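Putative uncharacterized protein (Mycobacterium avium subsp. paratuberculosis, PDB 3GT2) is of unknown function, but this fragment is its NlpC/P60 domain, related to cysteine peptidases although the fragment itself contains no cysteine. Local coordinates at residues Gly36-Gly40 / Gln61-Ala65; Leu86-Arg91 / Pro134-Arg138. All blocks are in the same frame, centred on the assembly; numbering follows the deposited sequence.

Interaction 1 (Gly36-Gly40 / Gln61-Ala65); sequences GGING and QYAYA
Y62 lays its ring beside a type I beta turn, G37 to G40, in the glycine-rich loop before strand 42-43, and the contact packs that loop against helix 56-65. In the papain-like NlpC/P60 fold the corresponding helix usually carries the catalytic cysteine at its start; this contact lies toward the other end. Followed outward, the Y62 side chain begins with CB 3.4 Å from G37 O, an oxygen that approaches the ring at its edge and also accepts the turn's own bond from G40 N. Beyond CG, the ring carbon CD1 comes within 3.4 Å of I38 O, and CE1 reaches G40 CA at 3.9 Å. CG anti to the backbone N (chi1 176°) swings the ring alongside the turn, while R22 of helix 7-24 adds a cation-pi contact. The ring lies close to backbone that G37 and G40, lacking side chains, leave accessible, and glycine suits the end of the turn: at G40 (phi 130°) a CB would be jammed against N39 O. No hydrogen bond crosses between the segments. Q61 crosses the I38 side chain at about a right angle; its NE2 lies 3.6 Å from G37 CA, and its OE1 is held by R73 NE. I38, a branched residue, uses both arms: CG1 rests on Q61 CB at 4.0 Å, and CG2 meets the methyl CB of A65 at 3.5 Å.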
# COMPACT_ATOMS: atom_id res chain seq x y z
N GLY A 36 12.74 1.20 2.22
CA GLY A 36 12.20 0.94 0.90
C GLY A 36 11.54 2.12 0.24
O GLY A 36 11.34 3.18 0.83
N GLY A 37 11.16 1.92 -1.02
CA GLY A 37 10.58 2.99 -1.80
C GLY A 37 10.38 2.53 -3.22
O GLY A 37 10.36 1.33 -3.51
N ILE A 38 10.23 3.50 -4.11
CA ILE A 38 9.90 3.24 -5.51
C ILE A 38 10.76 2.17 -6.19
O ILE A 38 10.27 1.42 -7.04
CB ILE A 38 9.94 4.55 -6.33
CG1 ILE A 38 8.90 5.54 -5.80
CG2 ILE A 38 9.69 4.26 -7.80
CD1 ILE A 38 9.00 6.91 -6.43
N ASN A 39 12.02 2.08 -5.80
CA ASN A 39 12.94 1.18 -6.49
C ASN A 39 13.10 -0.19 -5.83
O ASN A 39 13.79 -1.07 -6.35
CB ASN A 39 14.31 1.84 -6.67
CG ASN A 39 14.26 3.00 -7.66
OD1 ASN A 39 13.71 2.87 -8.76
ND2 ASN A 39 14.81 4.14 -7.26
N GLY A 40 12.45 -0.36 -4.68
CA GLY A 40 12.53 -1.62 -3.96
C GLY A 40 12.88 -1.40 -2.51
O GLY A 40 12.91 -0.27 -2.03
N GLN A 61 4.73 2.55 -2.37
CA GLN A 61 5.43 3.33 -3.40
C GLN A 61 5.97 2.38 -4.45
O GLN A 61 5.84 2.62 -5.65
CB GLN A 61 6.58 4.13 -2.80
CG GLN A 61 6.17 5.33 -1.98
CD GLN A 61 7.35 6.26 -1.72
OE1 GLN A 61 7.33 7.43 -2.10
NE2 GLN A 61 8.39 5.72 -1.10
N TYR A 62 6.60 1.29 -4.01
CA TYR A 62 7.15 0.30 -4.94
C TYR A 62 6.07 -0.28 -5.86
O TYR A 62 6.25 -0.36 -7.08
CB TYR A 62 7.85 -0.83 -4.19
CG TYR A 62 8.35 -1.91 -5.13
CD1 TYR A 62 9.49 -1.69 -5.89
CD2 TYR A 62 7.66 -3.11 -5.28
CE1 TYR A 62 9.96 -2.67 -6.76
CE2 TYR A 62 8.11 -4.08 -6.15
CZ TYR A 62 9.27 -3.86 -6.89
OH TYR A 62 9.72 -4.82 -7.77
N ALA A 63 4.97 -0.73 -5.27
CA ALA A 63 3.94 -1.42 -6.03
C ALA A 63 3.30 -0.49 -7.07
O ALA A 63 3.20 -0.83 -8.25
CB ALA A 63 2.88 -1.99 -5.10
N TYR A 64 2.89 0.69 -6.62
CA TYR A 64 2.20 1.63 -7.51
C TYR A 64 3.09 2.23 -8.60
O TYR A 64 2.60 2.63 -9.65
CB TYR A 64 1.42 2.69 -6.69
CG TYR A 64 0.21 2.07 -6.01
CD1 TYR A 64 0.36 1.32 -4.85
CD2 TYR A 64 -1.05 2.18 -6.55
CE1 TYR A 64 -0.74 0.72 -4.23
CE2 TYR A 64 -2.15 1.59 -5.94
CZ TYR A 64 -1.99 0.86 -4.79
OH TYR A 64 -3.09 0.27 -4.20
N ALA A 65 4.40 2.24 -8.39
CA ALA A 65 5.31 2.74 -9.41
C ALA A 65 5.16 1.99 -10.73
O ALA A 65 5.42 2.54 -11.79
CB ALA A 65 6.73 2.67 -8.93

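Interaction 2 (Leu86-Arg91 / Pro134-Arg138); sequences LPQQAR and PYMVR
R138 NH2 is gripped by two partners: it forms a salt bridge with D94 OD2 and gives a weak, bent hydrogen bond to Q89 O (3.3 Å, 130° at the hydrogen), which lies in the guanidinium plane. Strand 136-138 pairs antiparallel with strand 83-85, and the V137 backbone also bonds to L95 of strand 95-98; residues 86-91, the loop leaving strand 83-85, fold back through a short 3-10 turn. R138 leaves its strand with CG anti to the backbone N, then bends at chi3 (-57°), which turns the guanidinium toward the loop. R91 runs extended across one face of it, placing CD 4.0 Å from R138 CZ. The two guanidinium planes are nearly parallel (2°), but R138 NH1, 3.7 Å from R91 NH1, lies oblique to the R91 group. The negative charge of D94 probably offsets part of the like charge; its OD2 also accepts the backbone R91 N, tying the loop to the same carboxylate, and Y12 of helix 7-24 touches both arginines.

The selenomethionine M136 fills the bend with a flexible apolar chain. Its SE sits 3.9 Å from P87 CA, and its terminal CE presses tightly on A90 CB at 3.5 Å, where a small methyl suits the limited room. The rigid proline ring of P87 also rests on P134 O. At the exposed end, L86 CD2 meets the edge of the Y135 ring at CE1. The chemistry thus implies a charged end that D94 probably helps to balance, beside an apolar patch held by shape.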
# COMPACT_ATOMS: atom_id res chain seq x y z
N LEU A 86 -15.82 5.08 0.12
CA LEU A 86 -16.48 4.37 1.21
C LEU A 86 -16.02 2.91 1.22
O LEU A 86 -15.97 2.26 0.18
CB LEU A 86 -18.00 4.43 1.05
CG LEU A 86 -18.59 5.83 1.02
CD1 LEU A 86 -20.06 5.79 0.57
CD2 LEU A 86 -18.44 6.47 2.39
N PRO A 87 -15.70 2.38 2.41
CA PRO A 87 -15.22 1.00 2.46
C PRO A 87 -16.21 0.01 1.85
O PRO A 87 -15.79 -1.02 1.34
CB PRO A 87 -15.04 0.75 3.96
CG PRO A 87 -14.78 2.11 4.53
CD PRO A 87 -15.64 3.05 3.72
N GLN A 88 -17.50 0.31 1.88
CA GLN A 88 -18.49 -0.60 1.30
C GLN A 88 -18.39 -0.64 -0.22
O GLN A 88 -18.99 -1.50 -0.86
CB GLN A 88 -19.92 -0.21 1.71
CG GLN A 88 -20.12 -0.15 3.21
CD GLN A 88 -19.32 0.96 3.85
OE1 GLN A 88 -19.24 2.07 3.32
NE2 GLN A 88 -18.74 0.67 5.01
N GLN A 89 -17.64 0.30 -0.79
CA GLN A 89 -17.50 0.37 -2.24
C GLN A 89 -16.05 0.10 -2.67
O GLN A 89 -15.63 0.43 -3.77
CB GLN A 89 -17.99 1.72 -2.75
CG GLN A 89 -19.46 1.95 -2.37
CD GLN A 89 -20.00 3.30 -2.81
OE1 GLN A 89 -19.25 4.23 -3.09
NE2 GLN A 89 -21.33 3.41 -2.85
N ALA A 90 -15.30 -0.53 -1.77
CA ALA A 90 -13.89 -0.81 -2.02
C ALA A 90 -13.72 -1.75 -3.21
O ALA A 90 -14.51 -2.66 -3.41
CB ALA A 90 -13.25 -1.40 -0.78
N ARG A 91 -12.67 -1.51 -3.99
CA ARG A 91 -12.29 -2.41 -5.09
C ARG A 91 -10.82 -2.77 -4.91
O ARG A 91 -10.07 -2.02 -4.30
CB ARG A 91 -12.47 -1.73 -6.44
CG ARG A 91 -13.93 -1.53 -6.87
CD ARG A 91 -14.01 -0.82 -8.21
NE ARG A 91 -15.39 -0.55 -8.61
CZ ARG A 91 -15.74 0.38 -9.49
NH1 ARG A 91 -14.81 1.14 -10.06
NH2 ARG A 91 -17.02 0.57 -9.80
N PRO A 134 -11.59 6.12 8.43
CA PRO A 134 -12.98 6.14 7.94
C PRO A 134 -13.13 5.93 6.43
O PRO A 134 -14.19 5.45 6.00
CB PRO A 134 -13.46 7.55 8.30
CG PRO A 134 -12.52 8.07 9.28
CD PRO A 134 -11.21 7.41 9.03
N TYR A 135 -12.14 6.34 5.65
CA TYR A 135 -12.22 6.23 4.20
C TYR A 135 -11.08 5.42 3.64
O TYR A 135 -10.00 5.33 4.24
CB TYR A 135 -12.19 7.60 3.54
CG TYR A 135 -13.35 8.47 3.90
CD1 TYR A 135 -14.61 8.23 3.36
CD2 TYR A 135 -13.20 9.53 4.77
CE1 TYR A 135 -15.68 9.04 3.68
CE2 TYR A 135 -14.27 10.35 5.10
CZ TYR A 135 -15.51 10.09 4.55
OH TYR A 135 -16.58 10.89 4.87
N MSE A 136 -11.32 4.82 2.48
CA MSE A 136 -10.24 4.27 1.69
C MSE A 136 -9.92 5.24 0.55
O MSE A 136 -10.63 6.24 0.38
CB MSE A 136 -10.61 2.87 1.19
CG MSE A 136 -10.75 1.92 2.34
SE MSE A 136 -11.47 0.19 1.88
CE MSE A 136 -10.19 -0.35 0.49
N VAL A 137 -8.85 4.98 -0.20
CA VAL A 137 -8.42 5.91 -1.24
C VAL A 137 -8.18 5.18 -2.54
O VAL A 137 -7.50 4.15 -2.56
CB VAL A 137 -7.13 6.67 -0.84
CG1 VAL A 137 -6.59 7.50 -2.02
CG2 VAL A 137 -7.37 7.54 0.38
N ARG A 138 -8.75 5.71 -3.62
CA ARG A 138 -8.49 5.17 -4.95
C ARG A 138 -7.56 6.10 -5.72
O ARG A 138 -7.81 7.30 -5.80
CB ARG A 138 -9.81 4.99 -5.69
CG ARG A 138 -9.67 4.44 -7.11
CD ARG A 138 -11.05 3.99 -7.60
NE ARG A 138 -11.61 2.99 -6.69
CZ ARG A 138 -12.91 2.72 -6.58
NH1 ARG A 138 -13.79 3.39 -7.32
NH2 ARG A 138 -13.34 1.80 -5.72

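Interactions 1 and 2 lie on opposite sides of the chain's centre, with centres 22 Å apart, and follow one another in sequence without touching. Both set a loop turn against a regular element of the NlpC/P60 domain: a helix in 36-40 / 61-65, a short strand, 136-138, in 86-91 / 134-138. Interaction 1 is partly buried and rests on glycine backbone, an aromatic ring and methyl groups; interaction 2 is a surface contact that adds two closely placed arginines and a salt bridge to D94 to an apolar patch. Helix 7-24 borders both, lending R22 to the first and Y12 to the second, so the same long helix spans the two sites.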